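Local coordinates for ADP-ribose pyrophosphatase MutT (Rickettsia felis, PDB 4KYX), which probably hydrolyses nucleotide substrates such as ADP-ribose or oxidised nucleoside triphosphates like 8-oxo-dGTP, as a magnesium-dependent Nudix pyrophosphatase, at residues I19-N24 with W117-L122; I28-R33 with N124-L129; H12-I17 with G46-F51; I77-D82 with H90-F95. All blocks are in the same frame, centred on the assembly; numbering follows the deposited sequence. Where two conformers were deposited one is given.

Contact 1 of 4, residues I19-N24 with W117-L122; sequences ILIFNN and WQWFAL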
loop_
_atom_site.group_PDB
_atom_site.type_symbol
_atom_site.label_atom_id
_atom_site.label_comp_id
_atom_site.label_asym_id
_atom_site.label_seq_id
_atom_site.Cartn_x
_atom_site.Cartn_y
_atom_site.Cartn_z
ATOM N N ILE A 19 1.090 -2.378 12.633
ATOM C CA ILE A 19 0.145 -3.271 13.272
ATOM C C ILE A 19 -0.574 -2.670 14.479
ATOM O O ILE A 19 0.068 -2.227 15.438
ATOM C CB ILE A 19 0.841 -4.545 13.734
ATOM C CG1 ILE A 19 1.672 -5.098 12.553
ATOM C CG2 ILE A 19 -0.231 -5.542 14.166
ATOM C CD1 ILE A 19 3.139 -4.685 12.563
ATOM N N LEU A 20 -1.895 -2.604 14.410
ATOM C CA LEU A 20 -2.693 -2.301 15.575
ATOM C C LEU A 20 -2.913 -3.614 16.336
ATOM O O LEU A 20 -3.741 -4.421 15.983
ATOM C CB LEU A 20 -4.012 -1.654 15.244
ATOM C CG LEU A 20 -3.990 -0.508 14.237
ATOM C CD1 LEU A 20 -5.359 0.176 14.183
ATOM C CD2 LEU A 20 -2.926 0.478 14.671
ATOM N N ILE A 21 -2.187 -3.750 17.447
ATOM C CA ILE A 21 -2.225 -4.935 18.276
ATOM C C ILE A 21 -3.210 -4.655 19.388
ATOM O O ILE A 21 -3.082 -3.631 20.117
ATOM C CB ILE A 21 -0.894 -5.223 18.977
ATOM C CG1 ILE A 21 0.256 -5.309 17.993
ATOM C CG2 ILE A 21 -0.997 -6.521 19.768
ATOM C CD1 ILE A 21 1.587 -5.115 18.672
ATOM N N PHE A 22 -4.191 -5.549 19.495
ATOM C CA PHE A 22 -5.245 -5.448 20.501
ATOM C C PHE A 22 -5.095 -6.462 21.600
ATOM O O PHE A 22 -4.640 -7.581 21.378
ATOM C CB PHE A 22 -6.617 -5.637 19.894
ATOM C CG PHE A 22 -7.094 -4.491 19.077
ATOM C CD1 PHE A 22 -6.558 -4.212 17.841
ATOM C CD2 PHE A 22 -8.129 -3.692 19.530
ATOM C CE1 PHE A 22 -7.014 -3.144 17.093
ATOM C CE2 PHE A 22 -8.601 -2.638 18.769
ATOM C CZ PHE A 22 -8.046 -2.358 17.551
ATOM N N ASN A 23 -5.487 -6.072 22.807
ATOM C CA ASN A 23 -5.516 -6.993 23.964
ATOM C C ASN A 23 -6.942 -7.499 24.206
ATOM O O ASN A 23 -7.831 -7.174 23.456
ATOM C CB ASN A 23 -4.861 -6.355 25.229
ATOM C CG ASN A 23 -5.653 -5.192 25.831
ATOM O OD1 ASN A 23 -6.803 -4.885 25.480
ATOM N ND2 ASN A 23 -4.998 -4.502 26.734
ATOM N N ASN A 24 -7.173 -8.288 25.259
ATOM C CA ASN A 24 -8.535 -8.730 25.586
ATOM C C ASN A 24 -9.584 -7.636 25.920
ATOM O O ASN A 24 -10.796 -7.863 25.791
ATOM C CB ASN A 24 -8.455 -9.758 26.719
ATOM C CG ASN A 24 -7.612 -10.978 26.323
ATOM O OD1 ASN A 24 -7.438 -11.257 25.130
ATOM N ND2 ASN A 24 -7.098 -11.709 27.311
ATOM N N TRP A 117 6.258 0.562 25.882
ATOM C CA TRP A 117 4.986 0.227 25.261
ATOM C C TRP A 117 3.901 0.392 26.318
ATOM O O TRP A 117 4.198 0.264 27.522
ATOM C CB TRP A 117 5.030 -1.213 24.780
ATOM C CG TRP A 117 6.028 -1.433 23.643
ATOM C CD1 TRP A 117 7.316 -1.817 23.774
ATOM C CD2 TRP A 117 5.810 -1.265 22.246
ATOM N NE1 TRP A 117 7.919 -1.877 22.577
ATOM C CE2 TRP A 117 7.006 -1.593 21.605
ATOM C CE3 TRP A 117 4.734 -0.814 21.481
ATOM C CZ2 TRP A 117 7.165 -1.490 20.248
ATOM C CZ3 TRP A 117 4.862 -0.795 20.127
ATOM C CH2 TRP A 117 6.072 -1.111 19.522
ATOM N N GLN A 118 2.680 0.699 25.890
ATOM C CA GLN A 118 1.517 0.706 26.776
ATOM C C GLN A 118 0.217 0.495 25.984
ATOM O O GLN A 118 0.169 0.713 24.774
ATOM C CB GLN A 118 1.498 2.017 27.576
ATOM C CG GLN A 118 0.310 2.248 28.492
ATOM C CD GLN A 118 0.165 1.173 29.560
ATOM O OE1 GLN A 118 -0.077 -0.012 29.250
ATOM N NE2 GLN A 118 0.273 1.575 30.802
ATOM N N TRP A 119 -0.790 -0.037 26.671
ATOM C CA TRP A 119 -2.142 -0.255 26.120
ATOM C C TRP A 119 -2.973 1.017 26.286
ATOM O O TRP A 119 -2.950 1.634 27.368
ATOM C CB TRP A 119 -2.783 -1.423 26.847
ATOM C CG TRP A 119 -1.995 -2.702 26.694
ATOM C CD1 TRP A 119 -1.185 -3.271 27.617
ATOM C CD2 TRP A 119 -1.945 -3.561 25.525
ATOM N NE1 TRP A 119 -0.642 -4.448 27.117
ATOM C CE2 TRP A 119 -1.108 -4.657 25.847
ATOM C CE3 TRP A 119 -2.588 -3.558 24.305
ATOM C CZ2 TRP A 119 -0.837 -5.674 24.947
ATOM C CZ3 TRP A 119 -2.317 -4.548 23.420
ATOM C CH2 TRP A 119 -1.463 -5.601 23.733
ATOM N N PHE A 120 -3.714 1.393 25.266
ATOM C CA PHE A 120 -4.560 2.598 25.260
ATOM C C PHE A 120 -5.935 2.272 24.740
ATOM O O PHE A 120 -6.065 1.574 23.722
ATOM C CB PHE A 120 -3.982 3.662 24.349
ATOM C CG PHE A 120 -2.684 4.229 24.839
ATOM C CD1 PHE A 120 -1.497 3.663 24.452
ATOM C CD2 PHE A 120 -2.663 5.330 25.677
ATOM C CE1 PHE A 120 -0.295 4.184 24.867
ATOM C CE2 PHE A 120 -1.451 5.848 26.128
ATOM C CZ PHE A 120 -0.258 5.267 25.744
ATOM N N ALA A 121 -6.960 2.802 25.416
ATOM C CA ALA A 121 -8.311 2.712 24.919
ATOM C C ALA A 121 -8.395 3.592 23.681
ATOM O O ALA A 121 -7.746 4.647 23.594
ATOM C CB ALA A 121 -9.295 3.164 26.018
ATOM N N LEU A 122 -9.190 3.152 22.713
ATOM C CA LEU A 122 -9.359 3.897 21.492
ATOM C C LEU A 122 -10.016 5.243 21.684
ATOM O O LEU A 122 -9.877 6.089 20.839
ATOM C CB LEU A 122 -10.138 3.086 20.476
ATOM C CG LEU A 122 -9.388 1.963 19.764
ATOM C CD1 LEU A 122 -10.408 1.057 19.100
ATOM C CD2 LEU A 122 -8.439 2.527 18.700
#
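N23 laid over the indole of W119, with I21 and F22 beside it, makes a largely buried side-chain contact between the end of strand 14-22, with the first loop residue after it, and strand 116-120, where the two sheets come together. The evidence for a face contact is direct: N23 CB stands 3.7 Å from the centroid of the six-membered ring of W119, only 13° off the ring normal, which is CH-pi geometry. The amide follows across the same face, its plane inclined 31° to the indole, and ND2 comes within 3.4 Å of W119 CD2. With chi1 at 69°, N23 CG sits between its own backbone N and carbonyl carbon, which folds the amide back across the indole. ND2 is hydrogen-bonded to E27 OE1, which probably holds the rotation of the amide above the ring.

At the rim of the indole, I21 O lies near the ring plane, 3.5 Å from W119 CZ3, and I21 CG2 touches W119 CH2 at 4.1 Å. A smaller contact forms where L122 CD1 approaches the edge of the F22 ring, 4.1 Å from CE2, the two side chains meeting nearly at right angles. Strand 28-34 backs both places: L29 packs on W119 and I28 on F22, while I21 pairs with L29 through the backbone. A mixed sheet thus packs with a smaller antiparallel one, as in the Nudix fold; here W119 and F22 lie where the two meet.

Contact 2 of 4, residues I28-R33 with N124-L129; sequences ILLGKR and NLPSNL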
loop_
_atom_site.group_PDB
_atom_site.type_symbol
_atom_site.label_atom_id
_atom_site.label_comp_id
_atom_site.label_asym_id
_atom_site.label_seq_id
_atom_site.Cartn_x
_atom_site.Cartn_y
_atom_site.Cartn_z
ATOM N N ILE A 28 -5.385 -0.877 22.343
ATOM C CA ILE A 28 -4.303 -1.008 21.359
ATOM C C ILE A 28 -2.957 -0.632 21.959
ATOM O O ILE A 28 -2.830 0.218 22.907
ATOM C CB ILE A 28 -4.537 -0.156 20.110
ATOM C CG1 ILE A 28 -4.620 1.314 20.515
ATOM C CG2 ILE A 28 -5.801 -0.598 19.397
ATOM C CD1 ILE A 28 -4.638 2.223 19.317
ATOM N N LEU A 29 -1.934 -1.294 21.457
ATOM C CA LEU A 29 -0.589 -1.162 22.006
ATOM C C LEU A 29 0.087 -0.056 21.211
ATOM O O LEU A 29 0.090 -0.096 19.993
ATOM C CB LEU A 29 0.199 -2.475 21.856
ATOM C CG LEU A 29 1.531 -2.461 22.627
ATOM C CD1 LEU A 29 1.201 -2.663 24.105
ATOM C CD2 LEU A 29 2.570 -3.455 22.164
ATOM N N LEU A 30 0.650 0.918 21.902
ATOM C CA LEU A 30 1.465 1.951 21.281
ATOM C C LEU A 30 2.788 2.065 21.991
ATOM O O LEU A 30 2.888 1.914 23.265
ATOM C CB LEU A 30 0.760 3.312 21.287
ATOM C CG LEU A 30 -0.603 3.409 20.554
ATOM C CD1 LEU A 30 -1.183 4.786 20.805
ATOM C CD2 LEU A 30 -0.505 3.093 19.078
ATOM N N GLY A 31 3.808 2.410 21.185
ATOM C CA GLY A 31 5.191 2.581 21.630
ATOM C C GLY A 31 5.598 4.023 21.627
ATOM O O GLY A 31 5.404 4.724 20.600
ATOM N N LYS A 32 6.067 4.495 22.774
ATOM C CA LYS A 32 6.591 5.853 22.879
ATOM C C LYS A 32 8.022 5.980 22.370
ATOM O O LYS A 32 8.937 5.271 22.808
ATOM C CB LYS A 32 6.477 6.456 24.294
ATOM C CG LYS A 32 6.615 8.003 24.301
ATOM C CD LYS A 32 6.464 8.630 25.664
ATOM C CE LYS A 32 7.621 8.175 26.603
ATOM N NZ LYS A 32 7.642 8.953 27.844
ATOM N N ARG A 33 8.207 6.905 21.410
ATOM C CA ARG A 33 9.531 7.283 20.949
ATOM C C ARG A 33 9.852 8.723 21.407
ATOM O O ARG A 33 9.002 9.623 21.290
ATOM C CB ARG A 33 9.621 7.140 19.398
ATOM N N ASN A 124 -9.151 7.099 24.242
ATOM C CA ASN A 124 -8.195 7.779 25.074
ATOM C C ASN A 124 -6.800 7.734 24.461
ATOM O O ASN A 124 -5.822 7.574 25.179
ATOM C CB ASN A 124 -8.184 7.114 26.454
ATOM C CG ASN A 124 -7.332 7.846 27.462
ATOM O OD1 ASN A 124 -7.255 9.059 27.463
ATOM N ND2 ASN A 124 -6.706 7.096 28.351
ATOM N N LEU A 125 -6.698 7.854 23.132
ATOM C CA LEU A 125 -5.393 7.851 22.485
ATOM C C LEU A 125 -4.610 9.127 22.776
ATOM O O LEU A 125 -5.181 10.209 22.991
ATOM C CB LEU A 125 -5.499 7.658 20.962
ATOM C CG LEU A 125 -5.994 6.317 20.457
ATOM C CD1 LEU A 125 -5.790 6.235 18.949
ATOM C CD2 LEU A 125 -5.301 5.172 21.181
ATOM N N PRO A 126 -3.281 9.008 22.821
ATOM C CA PRO A 126 -2.474 10.220 22.915
ATOM C C PRO A 126 -2.632 11.086 21.693
ATOM O O PRO A 126 -3.056 10.605 20.646
ATOM C CB PRO A 126 -1.039 9.699 23.040
ATOM C CG PRO A 126 -1.117 8.224 23.200
ATOM C CD PRO A 126 -2.519 7.760 23.028
ATOM N N SER A 127 -2.323 12.373 21.831
ATOM C CA SER A 127 -2.455 13.328 20.734
ATOM C C SER A 127 -1.347 13.278 19.741
ATOM O O SER A 127 -1.566 13.511 18.547
ATOM C CB SER A 127 -2.426 14.779 21.288
ATOM O OG SER A 127 -3.729 15.266 21.329
ATOM N N ASN A 128 -0.151 13.056 20.270
ATOM C CA ASN A 128 1.101 13.091 19.546
ATOM C C ASN A 128 1.389 11.725 18.878
ATOM O O ASN A 128 2.245 10.979 19.293
ATOM C CB ASN A 128 2.244 13.433 20.526
ATOM C CG ASN A 128 2.100 12.753 21.899
ATOM O OD1 ASN A 128 0.990 12.642 22.473
ATOM N ND2 ASN A 128 3.232 12.365 22.475
ATOM N N LEU A 129 0.617 11.414 17.867
ATOM C CA LEU A 129 0.758 10.167 17.161
ATOM C C LEU A 129 1.654 10.291 15.911
ATOM O O LEU A 129 1.568 11.281 15.181
ATOM C CB LEU A 129 -0.637 9.735 16.757
ATOM C CG LEU A 129 -1.618 9.508 17.892
ATOM C CD1 LEU A 129 -2.901 9.008 17.276
ATOM C CD2 LEU A 129 -1.115 8.525 18.943
#
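I28 and L30 of strand 28-34 meet L125, P126 and L129 in a hydrophobic layer of the Nudix fold, where the loop between strand 116-120 and helix 131-137 passes over the small antiparallel sheet. All the pairs found across this contact are apolar, and the two backbones stay well apart, 9.0 Å between I28 CA and L125 CA at their nearest. I28 CG1 lies between its own backbone N and carbonyl carbon (chi1 60°), and from there CD1 projects at L125. The tightest pair is I28 CD1 with L125 CD2, 3.6 Å apart, the two side chains crossing at about a right angle.

The loop turns at N128, the centre of an inverse gamma turn closed by a weak bond of 3.1 Å from L129 N to S127 O, and N128 ND2 is hydrogen-bonded to S40 O. Beyond the two segments, helix 131-137 continues the layer: L133 packs on L30, and I137 on both L125 and L129. Y42 covers P126 and L129 from strand 40-43.

L30 is the point where the three loop residues converge. Its CD1 lies 3.9 Å from P126 CD, 4.2 Å from L125 CD2 and 4.2 Å from L129 CD2, so one methyl group serves all three.

Contact 3 of 4, residues H12-I17 with G46-F51; sequences HPRIGI and GGHLEF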
loop_
_atom_site.group_PDB
_atom_site.type_symbol
_atom_site.label_atom_id
_atom_site.label_comp_id
_atom_site.label_asym_id
_atom_site.label_seq_id
_atom_site.Cartn_x
_atom_site.Cartn_y
_atom_site.Cartn_z
ATOM N N HIS A 12 13.545 6.158 -3.586
ATOM C CA HIS A 12 12.268 5.521 -3.880
ATOM C C HIS A 12 11.306 5.475 -2.658
ATOM O O HIS A 12 11.732 5.268 -1.516
ATOM C CB HIS A 12 12.532 4.084 -4.346
ATOM C CG HIS A 12 13.332 3.995 -5.611
ATOM N ND1 HIS A 12 14.234 2.982 -5.854
ATOM C CD2 HIS A 12 13.365 4.799 -6.703
ATOM C CE1 HIS A 12 14.770 3.151 -7.049
ATOM N NE2 HIS A 12 14.255 4.245 -7.590
ATOM N N PRO A 13 9.993 5.613 -2.913
ATOM C CA PRO A 13 8.985 5.306 -1.901
ATOM C C PRO A 13 9.186 3.898 -1.284
ATOM O O PRO A 13 9.479 2.938 -1.998
ATOM C CB PRO A 13 7.672 5.361 -2.715
ATOM C CG PRO A 13 7.972 6.281 -3.828
ATOM C CD PRO A 13 9.376 5.963 -4.212
ATOM N N ARG A 14 9.017 3.799 0.023
ATOM C CA ARG A 14 9.206 2.533 0.715
ATOM C C ARG A 14 7.927 1.992 1.298
ATOM O O ARG A 14 7.041 2.734 1.588
ATOM C CB ARG A 14 10.225 2.757 1.818
ATOM C CG ARG A 14 11.579 3.244 1.332
ATOM C CD ARG A 14 12.533 2.112 0.929
ATOM N NE ARG A 14 12.316 0.817 1.605
ATOM C CZ ARG A 14 13.000 0.309 2.628
ATOM N NH1 ARG A 14 13.987 0.975 3.243
ATOM N NH2 ARG A 14 12.665 -0.902 3.060
ATOM N N ILE A 15 7.857 0.693 1.572
ATOM C CA ILE A 15 6.661 0.143 2.091
ATOM C C ILE A 15 6.879 -0.228 3.562
ATOM O O ILE A 15 7.782 -0.981 3.901
ATOM C CB ILE A 15 6.211 -1.096 1.319
ATOM C CG1 ILE A 15 5.900 -0.719 -0.140
ATOM C CG2 ILE A 15 5.044 -1.728 2.053
ATOM C CD1 ILE A 15 6.254 -1.747 -1.191
ATOM N N GLY A 16 5.997 0.287 4.394
ATOM C CA GLY A 16 6.018 0.077 5.831
ATOM C C GLY A 16 4.789 -0.736 6.194
ATOM O O GLY A 16 3.724 -0.608 5.590
ATOM N N ILE A 17 4.893 -1.546 7.230
ATOM C CA ILE A 17 3.772 -2.282 7.753
ATOM C C ILE A 17 3.525 -1.718 9.163
ATOM O O ILE A 17 4.449 -1.710 9.992
ATOM C CB ILE A 17 4.108 -3.806 7.811
ATOM C CG1 ILE A 17 4.324 -4.455 6.434
ATOM C CG2 ILE A 17 3.121 -4.550 8.700
ATOM C CD1 ILE A 17 3.308 -4.202 5.381
ATOM N N GLY A 46 5.600 -2.131 14.088
ATOM C CA GLY A 46 5.774 -2.230 12.641
ATOM C C GLY A 46 7.135 -1.820 12.176
ATOM O O GLY A 46 8.009 -1.570 12.966
ATOM N N GLY A 47 7.319 -1.826 10.873
ATOM C CA GLY A 47 8.577 -1.521 10.297
ATOM C C GLY A 47 8.489 -1.904 8.836
ATOM O O GLY A 47 7.387 -1.959 8.270
ATOM N N HIS A 48 9.631 -2.202 8.250
ATOM C CA HIS A 48 9.701 -2.296 6.797
ATOM C C HIS A 48 9.281 -3.669 6.296
ATOM O O HIS A 48 9.672 -4.693 6.866
ATOM C CB HIS A 48 11.134 -2.089 6.376
ATOM C CG HIS A 48 11.572 -0.677 6.446
ATOM N ND1 HIS A 48 12.704 -0.291 7.123
ATOM C CD2 HIS A 48 11.054 0.452 5.903
ATOM C CE1 HIS A 48 12.858 1.018 7.028
ATOM N NE2 HIS A 48 11.875 1.495 6.291
ATOM N N LEU A 49 8.506 -3.707 5.214
ATOM C CA LEU A 49 8.241 -4.976 4.525
ATOM C C LEU A 49 9.563 -5.487 3.940
ATOM O O LEU A 49 10.291 -4.737 3.293
ATOM C CB LEU A 49 7.220 -4.757 3.387
ATOM C CG LEU A 49 6.796 -6.027 2.634
ATOM C CD1 LEU A 49 6.034 -7.015 3.505
ATOM C CD2 LEU A 49 5.927 -5.607 1.483
ATOM N N GLU A 50 9.897 -6.741 4.187
ATOM C CA GLU A 50 11.114 -7.292 3.640
ATOM C C GLU A 50 10.809 -8.036 2.353
ATOM O O GLU A 50 9.684 -8.505 2.116
ATOM C CB GLU A 50 11.815 -8.235 4.617
ATOM C CG GLU A 50 12.399 -7.528 5.824
ATOM C CD GLU A 50 13.052 -8.477 6.828
ATOM O OE1 GLU A 50 13.210 -9.675 6.527
ATOM O OE2 GLU A 50 13.371 -7.999 7.954
ATOM N N PHE A 51 11.833 -8.164 1.520
ATOM C CA PHE A 51 11.668 -8.850 0.236
ATOM C C PHE A 51 11.120 -10.256 0.462
ATOM O O PHE A 51 11.647 -10.997 1.274
ATOM C CB PHE A 51 12.991 -8.948 -0.506
ATOM C CG PHE A 51 12.912 -9.734 -1.794
ATOM C CD1 PHE A 51 13.001 -11.132 -1.814
ATOM C CD2 PHE A 51 12.765 -9.071 -2.996
ATOM C CE1 PHE A 51 12.922 -11.821 -3.024
ATOM C CE2 PHE A 51 12.697 -9.763 -4.193
ATOM C CZ PHE A 51 12.761 -11.143 -4.194
HETATM O O HOH W 1 10.086 -2.008 2.777
#
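The guanidinium of R14 lies flat on the imidazole of H48, the planes 20° apart and the centres of the two groups separated by 4.0 Å. The stack is offset: R14 NH2 stands over the rim of the ring, 3.5 Å from H48 CD2, although the two side chains run at about a right angle to each other. A chain bent at its second and third torsions brings the R14 head over the ring. H48 NE2 is in turn hydrogen-bonded to Y91 OH, which fixes the imidazole from its edge. One water ties the arginine to the backbone, 2.8 Å from each of R14 NH2, I15 O and L49 O, accepting from the first and donating to the other two.

Beneath the stack, strands 14-17 and 46-48 pair antiparallel at the border of the mixed sheet, where the Nudix box sequence signature begins at G47. I17 N reaches G47 O at 2.7 Å and nearly straight (173°), and G47 N returns to I17 O at 3.0 Å. Past H48 the strand gives way to loop, yet L49 N still bonds I15 O at 3.1 Å. G46 CA makes a CA-H...O contact of 3.0 Å with I17 O, an approach that leaves no room for a side chain, and the backbone angles of G46 by themselves call for glycine.

The side chains of L49 and I15 lie side by side and point the same way, I15 CG2 4.0 Å from L49 CB. I15 also packs on I15 of the second subunit, while I17 and L49 both touch C58 on helix 55-67.

Contact 4 of 4, residues I77-D82 with H90-F95; sequences IAVTND and HYVSIF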
loop_
_atom_site.group_PDB
_atom_site.type_symbol
_atom_site.label_atom_id
_atom_site.label_comp_id
_atom_site.label_asym_id
_atom_site.label_seq_id
_atom_site.Cartn_x
_atom_site.Cartn_y
_atom_site.Cartn_z
ATOM N N ILE A 77 -6.395 -3.294 7.203
ATOM C CA ILE A 77 -7.270 -2.187 7.621
ATOM C C ILE A 77 -7.186 -0.961 6.699
ATOM O O ILE A 77 -8.174 -0.311 6.433
ATOM C CB ILE A 77 -6.921 -1.686 9.049
ATOM C CG1 ILE A 77 -7.201 -2.755 10.118
ATOM C CG2 ILE A 77 -7.658 -0.387 9.395
ATOM C CD1 ILE A 77 -8.640 -3.222 10.238
ATOM N N ALA A 78 -5.977 -0.614 6.278
ATOM C CA ALA A 78 -5.804 0.694 5.653
ATOM C C ALA A 78 -4.474 0.880 4.956
ATOM O O ALA A 78 -3.530 0.147 5.189
ATOM C CB ALA A 78 -6.006 1.775 6.681
ATOM N N VAL A 79 -4.450 1.822 4.018
ATOM C CA VAL A 79 -3.215 2.271 3.375
ATOM C C VAL A 79 -3.114 3.760 3.539
ATOM O O VAL A 79 -4.091 4.506 3.339
ATOM C CB VAL A 79 -3.189 2.018 1.838
ATOM C CG1 VAL A 79 -1.835 2.437 1.265
ATOM C CG2 VAL A 79 -3.470 0.549 1.526
ATOM N N THR A 80 -1.906 4.208 3.856
ATOM C CA THR A 80 -1.599 5.626 3.898
ATOM C C THR A 80 -0.406 5.874 3.046
ATOM O O THR A 80 0.416 4.996 2.881
ATOM C CB THR A 80 -1.298 6.146 5.319
ATOM O OG1 THR A 80 -0.200 5.412 5.850
ATOM C CG2 THR A 80 -2.468 5.957 6.247
ATOM N N ASN A 81 -0.331 7.091 2.512
ATOM C CA ASN A 81 0.756 7.515 1.662
ATOM C C ASN A 81 1.298 8.827 2.213
ATOM O O ASN A 81 0.644 9.852 2.120
ATOM C CB ASN A 81 0.211 7.699 0.230
ATOM C CG ASN A 81 1.230 8.298 -0.714
ATOM O OD1 ASN A 81 2.356 7.871 -0.760
ATOM N ND2 ASN A 81 0.839 9.312 -1.439
ATOM N N ASP A 82 2.479 8.778 2.815
ATOM C CA ASP A 82 3.000 9.917 3.533
ATOM C C ASP A 82 4.426 10.277 3.139
ATOM O O ASP A 82 5.305 9.436 3.092
ATOM C CB ASP A 82 2.989 9.583 5.038
ATOM C CG ASP A 82 1.639 9.067 5.511
ATOM O OD1 ASP A 82 0.686 9.849 5.413
ATOM O OD2 ASP A 82 1.544 7.898 5.937
ATOM N N HIS A 90 9.676 8.879 1.907
ATOM C CA HIS A 90 8.311 8.730 1.443
ATOM C C HIS A 90 7.931 7.256 1.746
ATOM O O HIS A 90 8.587 6.348 1.241
ATOM C CB HIS A 90 8.308 9.003 -0.059
ATOM C CG HIS A 90 6.973 8.844 -0.719
ATOM N ND1 HIS A 90 6.723 9.333 -1.977
ATOM C CD2 HIS A 90 5.812 8.279 -0.302
ATOM C CE1 HIS A 90 5.479 9.070 -2.321
ATOM N NE2 HIS A 90 4.906 8.419 -1.335
ATOM N N TYR A 91 6.888 7.046 2.546
ATOM C CA TYR A 91 6.422 5.730 2.919
ATOM C C TYR A 91 4.994 5.507 2.557
ATOM O O TYR A 91 4.139 6.355 2.786
ATOM C CB TYR A 91 6.506 5.546 4.433
ATOM C CG TYR A 91 7.861 5.216 4.850
ATOM C CD1 TYR A 91 8.297 3.911 4.835
ATOM C CD2 TYR A 91 8.747 6.217 5.274
ATOM C CE1 TYR A 91 9.580 3.589 5.240
ATOM C CE2 TYR A 91 10.045 5.902 5.664
ATOM C CZ TYR A 91 10.450 4.588 5.635
ATOM O OH TYR A 91 11.717 4.242 6.035
ATOM N N VAL A 92 4.732 4.347 1.983
ATOM C CA VAL A 92 3.389 3.854 1.885
ATOM C C VAL A 92 3.240 2.892 3.045
ATOM O O VAL A 92 3.958 1.883 3.123
ATOM C CB VAL A 92 3.131 3.211 0.509
ATOM C CG1 VAL A 92 1.821 2.458 0.484
ATOM C CG2 VAL A 92 3.129 4.297 -0.580
ATOM N N SER A 93 2.349 3.208 3.990
ATOM C CA SER A 93 2.135 2.328 5.132
ATOM C C SER A 93 0.917 1.438 4.913
ATOM O O SER A 93 -0.152 1.909 4.539
ATOM C CB SER A 93 1.934 3.114 6.406
ATOM O OG SER A 93 3.098 3.898 6.708
ATOM N N ILE A 94 1.069 0.168 5.206
ATOM C CA ILE A 94 -0.022 -0.778 5.212
ATOM C C ILE A 94 -0.323 -1.112 6.642
ATOM O O ILE A 94 0.560 -1.575 7.369
ATOM C CB ILE A 94 0.404 -2.076 4.527
ATOM C CG1 ILE A 94 0.950 -1.761 3.143
ATOM C CG2 ILE A 94 -0.738 -3.080 4.514
ATOM C CD1 ILE A 94 -0.029 -1.210 2.196
ATOM N N PHE A 95 -1.547 -0.840 7.067
ATOM C CA PHE A 95 -1.944 -1.171 8.430
ATOM C C PHE A 95 -2.763 -2.418 8.482
ATOM O O PHE A 95 -3.660 -2.628 7.654
ATOM C CB PHE A 95 -2.754 -0.058 9.055
ATOM C CG PHE A 95 -1.919 1.125 9.430
ATOM C CD1 PHE A 95 -1.259 1.162 10.624
ATOM C CD2 PHE A 95 -1.791 2.216 8.544
ATOM C CE1 PHE A 95 -0.480 2.279 10.993
ATOM C CE2 PHE A 95 -1.015 3.316 8.919
ATOM C CZ PHE A 95 -0.362 3.330 10.140
#
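D82 and Y91 are one rung of the backbone ladder between strands 75-84 and 89-99, whose local axes run at 169° to each other. Here D82 N to Y91 O and Y91 N to D82 O are both 2.9 Å. T80 with S93 repeats this paired bonding, and F95 N donates to A78 O. Toward I77 the pattern breaks: F95 O takes I77 N at 2.9 Å and, weakly, A78 N at 3.4 Å, so two residues face one.

Polar side chains work on both faces. T80 OG1 donates to D82 OD2 at 3.0 Å; chi1 of 58° puts this hydroxyl between the backbone N and carbonyl carbon, beside S93 CB. On the face of N81, H90 NE2 donates in its ring plane to N81 OD1 (2.7 Å, 157°), in one of two deposited conformers of the asparagine. H90 ND1 is hydrogen-bonded to the backbone N of G52 of the second subunit, consistent with an imidazole protonated on NE2 and accepting at ND1.

Apolar contacts also occur on both faces. On one, V79 CG1 touches V92 CG1 at 3.7 Å and V79 CG2 touches I94 CD1 at 3.9 Å; V79 packs on V79 of the second subunit and V92 on its I15, at the dimer interface. On the other, F95 CE2 lies 4.0 Å from T80 CG2 and F95 CB neighbours A78 CB, with P132 and L136 of helix 131-137 covering T80, S93 and A78. The whole is an antiparallel beta hairpin interrupted by a classic beta bulge at I77 and A78 opposite F95, within the mixed sheet of a Nudix fold.

Contacts 1 and 4 are the more buried, contacts 2 and 3 only partly so. Contacts 1 and 3 share strand 14-22 but sit on opposite sides of the chain's centre, about 22 Å apart between centres. Contacts 3 and 4 are neighbours in the mixed sheet, joined by G16 to I94 among others, and both reach the second subunit; contacts 1 and 2 do not. Those two instead adjoin through strands 28-34 and 116-120, where F120 and Q118 bond I28 and L30. The chemistry follows: backbone ladders underlie 3 and 4, with a guanidinium-imidazole stack added in 3 and polar side-chain bonds in 4, while side chains packing between non-neighbouring elements make 1 and the wholly apolar 2.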